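Local coordinates for membrane protein, putative (PDB 2QYB) that is a putative membrane protein, possibly with transporter and phosphatase activities, represented here by its GAF domain, whose own role is not established, at residues A[39-44]-A[49-54]; A[113-116]-A[122-125]. One frame throughout, in Å; residues are numbered along the deposited sequence.

Contact 1 of 2, residues A[39-44]-A[49-54]; sequences VIRLVD and LRVRSY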
loop_
_atom_site.group_PDB
_atom_site.type_symbol
_atom_site.label_atom_id
_atom_site.label_comp_id
_atom_site.label_asym_id
_atom_site.label_seq_id
_atom_site.Cartn_x
_atom_site.Cartn_y
_atom_site.Cartn_z
ATOM N N VAL A 39 -6.985 -8.500 -4.436
ATOM C CA VAL A 39 -7.252 -7.107 -4.751
ATOM C C VAL A 39 -8.567 -6.722 -4.052
ATOM O O VAL A 39 -9.496 -7.505 -4.037
ATOM C CB VAL A 39 -7.320 -6.839 -6.326
ATOM C CG1 VAL A 39 -7.396 -5.381 -6.635
ATOM C CG2 VAL A 39 -6.131 -7.438 -7.065
ATOM N N ILE A 40 -8.606 -5.551 -3.424
ATOM C CA ILE A 40 -9.873 -4.911 -3.011
ATOM C C ILE A 40 -10.149 -3.726 -3.982
ATOM O O ILE A 40 -9.282 -2.893 -4.205
ATOM C CB ILE A 40 -9.805 -4.390 -1.560
ATOM C CG1 ILE A 40 -9.762 -5.553 -0.572
ATOM C CG2 ILE A 40 -10.978 -3.458 -1.239
ATOM C CD1 ILE A 40 -9.127 -5.187 0.765
ATOM N N ARG A 41 -11.346 -3.688 -4.554
ATOM C CA ARG A 41 -11.837 -2.530 -5.264
ATOM C C ARG A 41 -13.036 -1.947 -4.510
ATOM O O ARG A 41 -13.847 -2.699 -3.954
ATOM C CB ARG A 41 -12.276 -2.890 -6.681
ATOM C CG ARG A 41 -11.164 -3.430 -7.514
ATOM C CD ARG A 41 -11.672 -3.703 -8.907
ATOM N NE ARG A 41 -10.576 -3.982 -9.834
ATOM C CZ ARG A 41 -9.896 -5.132 -9.885
ATOM N NH1 ARG A 41 -10.152 -6.134 -9.046
ATOM N NH2 ARG A 41 -8.925 -5.284 -10.764
ATOM N N LEU A 42 -13.137 -0.612 -4.530
ATOM C CA LEU A 42 -14.272 0.103 -3.962
ATOM C C LEU A 42 -14.869 1.016 -5.012
ATOM O O LEU A 42 -14.165 1.566 -5.844
ATOM C CB LEU A 42 -13.854 0.904 -2.717
ATOM C CG LEU A 42 -13.247 0.082 -1.564
ATOM C CD1 LEU A 42 -12.747 0.926 -0.322
ATOM C CD2 LEU A 42 -14.199 -1.023 -1.136
ATOM N N VAL A 43 -16.183 1.165 -4.979
ATOM C CA VAL A 43 -16.820 2.060 -5.891
ATOM C C VAL A 43 -16.436 3.483 -5.529
ATOM O O VAL A 43 -16.404 3.830 -4.354
ATOM C CB VAL A 43 -18.361 1.899 -5.922
ATOM C CG1 VAL A 43 -18.915 2.781 -7.013
ATOM C CG2 VAL A 43 -18.747 0.472 -6.228
ATOM N N ASP A 44 -16.130 4.298 -6.543
ATOM C CA ASP A 44 -15.902 5.716 -6.331
ATOM C C ASP A 44 -17.246 6.420 -6.549
ATOM O O ASP A 44 -18.232 5.774 -6.890
ATOM C CB ASP A 44 -14.781 6.251 -7.247
ATOM C CG ASP A 44 -15.148 6.222 -8.731
ATOM O OD1 ASP A 44 -16.322 5.916 -9.054
ATOM O OD2 ASP A 44 -14.267 6.529 -9.574
ATOM N N LEU A 49 -15.377 0.732 -10.043
ATOM C CA LEU A 49 -14.647 -0.111 -9.079
ATOM C C LEU A 49 -13.143 0.157 -9.182
ATOM O O LEU A 49 -12.458 -0.339 -10.085
ATOM C CB LEU A 49 -14.933 -1.600 -9.296
ATOM C CG LEU A 49 -16.263 -2.136 -8.751
ATOM C CD1 LEU A 49 -16.481 -3.549 -9.251
ATOM C CD2 LEU A 49 -16.309 -2.096 -7.206
ATOM N N ARG A 50 -12.656 0.978 -8.256
ATOM C CA ARG A 50 -11.293 1.415 -8.229
ATOM C C ARG A 50 -10.476 0.491 -7.337
ATOM O O ARG A 50 -10.870 0.214 -6.193
ATOM C CB ARG A 50 -11.224 2.838 -7.664
ATOM C CG ARG A 50 -11.927 3.937 -8.490
ATOM C CD ARG A 50 -11.115 4.470 -9.660
ATOM N NE ARG A 50 -9.688 4.591 -9.337
ATOM C CZ ARG A 50 -9.051 5.680 -8.871
ATOM N NH1 ARG A 50 -7.748 5.599 -8.600
ATOM N NH2 ARG A 50 -9.682 6.834 -8.649
ATOM N N VAL A 51 -9.312 0.078 -7.837
ATOM C CA VAL A 51 -8.307 -0.602 -7.003
ATOM C C VAL A 51 -7.799 0.282 -5.856
ATOM O O VAL A 51 -7.209 1.372 -6.075
ATOM C CB VAL A 51 -7.087 -1.063 -7.803
ATOM C CG1 VAL A 51 -6.087 -1.726 -6.861
ATOM C CG2 VAL A 51 -7.529 -1.987 -8.955
ATOM N N ARG A 52 -8.077 -0.186 -4.628
ATOM C CA ARG A 52 -7.701 0.544 -3.415
ATOM C C ARG A 52 -6.710 -0.217 -2.534
ATOM O O ARG A 52 -6.107 0.368 -1.680
ATOM C CB ARG A 52 -8.960 0.894 -2.614
ATOM C CG ARG A 52 -9.942 1.805 -3.357
ATOM C CD ARG A 52 -9.229 2.987 -4.037
ATOM N NE ARG A 52 -10.134 4.063 -4.381
ATOM C CZ ARG A 52 -9.757 5.227 -4.882
ATOM N NH1 ARG A 52 -8.481 5.469 -5.096
ATOM N NH2 ARG A 52 -10.657 6.163 -5.170
ATOM N N SER A 53 -6.543 -1.506 -2.737
ATOM C CA SER A 53 -5.629 -2.276 -1.940
ATOM C C SER A 53 -5.337 -3.557 -2.660
ATOM O O SER A 53 -6.159 -4.059 -3.363
ATOM C CB SER A 53 -6.257 -2.583 -0.571
ATOM O OG SER A 53 -5.393 -3.382 0.210
ATOM N N TYR A 54 -4.156 -4.100 -2.469
ATOM C CA TYR A 54 -3.773 -5.358 -3.134
ATOM C C TYR A 54 -2.528 -5.939 -2.463
ATOM O O TYR A 54 -1.759 -5.217 -1.860
ATOM C CB TYR A 54 -3.516 -5.112 -4.624
ATOM C CG TYR A 54 -2.247 -4.394 -4.868
ATOM C CD1 TYR A 54 -2.219 -3.020 -5.111
ATOM C CD2 TYR A 54 -1.048 -5.094 -4.827
ATOM C CE1 TYR A 54 -0.991 -2.370 -5.312
ATOM C CE2 TYR A 54 0.146 -4.477 -5.009
ATOM C CZ TYR A 54 0.182 -3.131 -5.253
ATOM O OH TYR A 54 1.430 -2.610 -5.446
#

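Contact 2 of 2, residues A[113-116]-A[122-125]; sequences IPIS and PFGI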
loop_
_atom_site.group_PDB
_atom_site.type_symbol
_atom_site.label_atom_id
_atom_site.label_comp_id
_atom_site.label_asym_id
_atom_site.label_seq_id
_atom_site.Cartn_x
_atom_site.Cartn_y
_atom_site.Cartn_z
ATOM N N ILE A 113 -15.674 -11.747 -4.683
ATOM C CA ILE A 113 -16.541 -11.777 -3.522
ATOM C C ILE A 113 -17.017 -10.381 -3.244
ATOM O O ILE A 113 -16.202 -9.487 -3.001
ATOM C CB ILE A 113 -15.802 -12.300 -2.269
ATOM C CG1 ILE A 113 -15.194 -13.694 -2.545
ATOM C CG2 ILE A 113 -16.743 -12.288 -1.020
ATOM C CD1 ILE A 113 -13.682 -13.607 -2.635
ATOM N N PRO A 114 -18.344 -10.178 -3.244
ATOM C CA PRO A 114 -18.866 -8.842 -2.974
ATOM C C PRO A 114 -18.527 -8.371 -1.572
ATOM O O PRO A 114 -18.414 -9.191 -0.618
ATOM C CB PRO A 114 -20.385 -9.010 -3.146
ATOM C CG PRO A 114 -20.564 -10.218 -3.940
ATOM C CD PRO A 114 -19.433 -11.133 -3.478
ATOM N N ILE A 115 -18.309 -7.067 -1.455
ATOM C CA ILE A 115 -18.006 -6.454 -0.159
ATOM C C ILE A 115 -19.248 -5.617 0.196
ATOM O O ILE A 115 -19.556 -4.610 -0.451
ATOM C CB ILE A 115 -16.733 -5.622 -0.191
ATOM C CG1 ILE A 115 -15.501 -6.486 -0.440
ATOM C CG2 ILE A 115 -16.563 -4.820 1.123
ATOM C CD1 ILE A 115 -14.223 -5.610 -0.628
ATOM N N SER A 116 -19.996 -6.107 1.171
ATOM C CA SER A 116 -21.234 -5.483 1.568
ATOM C C SER A 116 -21.496 -5.756 3.026
ATOM O O SER A 116 -21.137 -6.797 3.580
ATOM C CB SER A 116 -22.414 -6.039 0.769
ATOM O OG SER A 116 -22.405 -7.458 0.824
ATOM N N PRO A 122 -23.661 -4.006 -2.254
ATOM C CA PRO A 122 -22.227 -4.046 -2.217
ATOM C C PRO A 122 -21.631 -2.728 -2.638
ATOM O O PRO A 122 -22.204 -2.040 -3.499
ATOM C CB PRO A 122 -21.861 -5.152 -3.224
ATOM C CG PRO A 122 -22.998 -5.244 -4.125
ATOM C CD PRO A 122 -24.196 -4.972 -3.227
ATOM N N PHE A 123 -20.515 -2.394 -1.999
ATOM C CA PHE A 123 -19.767 -1.203 -2.346
ATOM C C PHE A 123 -18.328 -1.457 -2.814
ATOM O O PHE A 123 -17.560 -0.503 -3.011
ATOM C CB PHE A 123 -19.825 -0.164 -1.221
ATOM C CG PHE A 123 -19.369 -0.656 0.121
ATOM C CD1 PHE A 123 -20.289 -0.844 1.148
ATOM C CD2 PHE A 123 -18.042 -0.850 0.389
ATOM C CE1 PHE A 123 -19.885 -1.259 2.400
ATOM C CE2 PHE A 123 -17.638 -1.263 1.646
ATOM C CZ PHE A 123 -18.556 -1.471 2.636
ATOM N N GLY A 124 -18.023 -2.741 -3.031
ATOM C CA GLY A 124 -16.761 -3.201 -3.565
ATOM C C GLY A 124 -16.708 -4.696 -3.849
ATOM O O GLY A 124 -17.675 -5.419 -3.629
ATOM N N ILE A 125 -15.555 -5.132 -4.372
ATOM C CA ILE A 125 -15.233 -6.533 -4.635
ATOM C C ILE A 125 -13.859 -6.933 -4.034
ATOM O O ILE A 125 -12.899 -6.235 -4.156
ATOM C CB ILE A 125 -15.232 -6.817 -6.150
ATOM C CG1 ILE A 125 -16.660 -6.642 -6.716
ATOM C CG2 ILE A 125 -14.782 -8.224 -6.444
ATOM C CD1 ILE A 125 -17.731 -7.671 -6.191
#

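Contact 1 of 2, residues A[39-44]-A[49-54]
A beta hairpin at one edge of the GAF-domain sheet pairs strand 37-43 with strand 49-56, and a classic bulge interrupts it where Arg52 and Ser53 both face Ile40. The Ile40 carbonyl takes the Arg52 amide almost straight, with Arg52 N 3.0 Å from Ile40 O and in the carbonyl plane; Ser53 N adds a weak second bond to the same oxygen. In return Ile40 N donates to Ser53 O. Beyond the bulge Leu42 and Arg50 form a regular antiparallel hydrogen-bonded pair, Leu42 N to Arg50 O and Arg50 N to Leu42 O both 2.9 Å.

Arg41 lies on the face it shares with Leu49 and Val51. Its chain runs extended from CG to NE (chi2 -178°, chi3 169°), passing Leu49 at about a right angle with Arg41 CD 3.9 Å from Leu49 CB. Val51 CG2 lies over one face of the guanidinium, 3.7 Å from Arg41 NE, while NH2 bonds to the carbonyls of Ala63 and Lys65. Cut back to an alanine, this position would probably leave the Ala63 and Lys65 carbonyls without the NH2 donor and the Val51 methyl without its cover. On the same face Val43 CG2 meets Leu49 CD2 at 3.7 Å, and Phe79 of helix 74-81 packs on both.

On the opposite face Ile40 and Ser53 pack on helix 10-32 of the GAF fold. Arg50 starts from this face, and the bulge residue Arg52 lays NH1 3.5 Å above the Arg50 guanidinium plane, toward its rim. The closeness of these two like charges is probably eased by acids: Arg50 NE is salt-bridged to Asp66, and Arg52 NH1 to Asp17 of the second subunit. Asp44 OD2 lies 3.7 Å from Arg50 CG, a carbon contact, while Asp44 OD1 accepts the Val48 amide.

Contact 2 of 2, residues A[113-116]-A[122-125]
With CG between its backbone N and carbonyl carbon (chi1 55°), Phe123 turns its ring back across Ile115, whose CG2 stands anti to its own N and comes in above the ring's rim, 3.8 Å from Phe123 CE2. The two side chains meet at about a right angle. Over the centre of one ring face lies Ile115 O, 4.0 Å above the plane. That same Ile115 O receives the Phe123 amide at 2.9 Å from Phe123 N, nearly in line with the carbonyl (C=O...N 174°), so the amide of Phe123 bonds the oxygen while its ring merely lies across it.

The other backbone bond runs from Ile115 N to Gly124 O, 2.8 Å long, with the donor well above the carbonyl plane. Ile115 CD1 extends past the glycine to Ile125 C, at 3.7 Å. On the face opposite Ile115, Ile125 bends its chain at chi2 (-65°) and sets CD1 3.6 Å from Pro114 CA; helix 74-81 packs on this isoleucine through Ile75, Ala78 and Phe79. Nearer the turn, Pro114 CB and Pro122 CB touch at 4.1 Å, and Ser116 CB rests against Pro122 CA. Helix 139-158 closes over Ile115 and Phe123 with Ala153. Phe123 and Gly124 both face Ile115, a classic beta bulge at the loop end of the hairpin formed by strands 109-115 and 124-130 in the antiparallel sheet of the GAF domain.

In the fold
Contacts 1 and 2 are successive hairpins of one antiparallel sheet in the GAF domain, contact 1 closing before contact 2 opens along the chain, with centres about 10 Å apart. Strands 37-43 and 124-130 lie side by side and join them: Val43 N to Phe123 O (2.9 Å) and Ile125 N to Arg41 O are probable hydrogen bonds, and Leu49 CD2 packs on Gly124 CA. Across the sheet the strands come in the order 49-56, 37-43, 124-130, 109-115, 85-87. Helix 74-81 lies against one face at both contacts, while helices 10-32 and 139-158 pack on the other. Only contact 1 reaches the second subunit, which ties this sheet edge to the dimer.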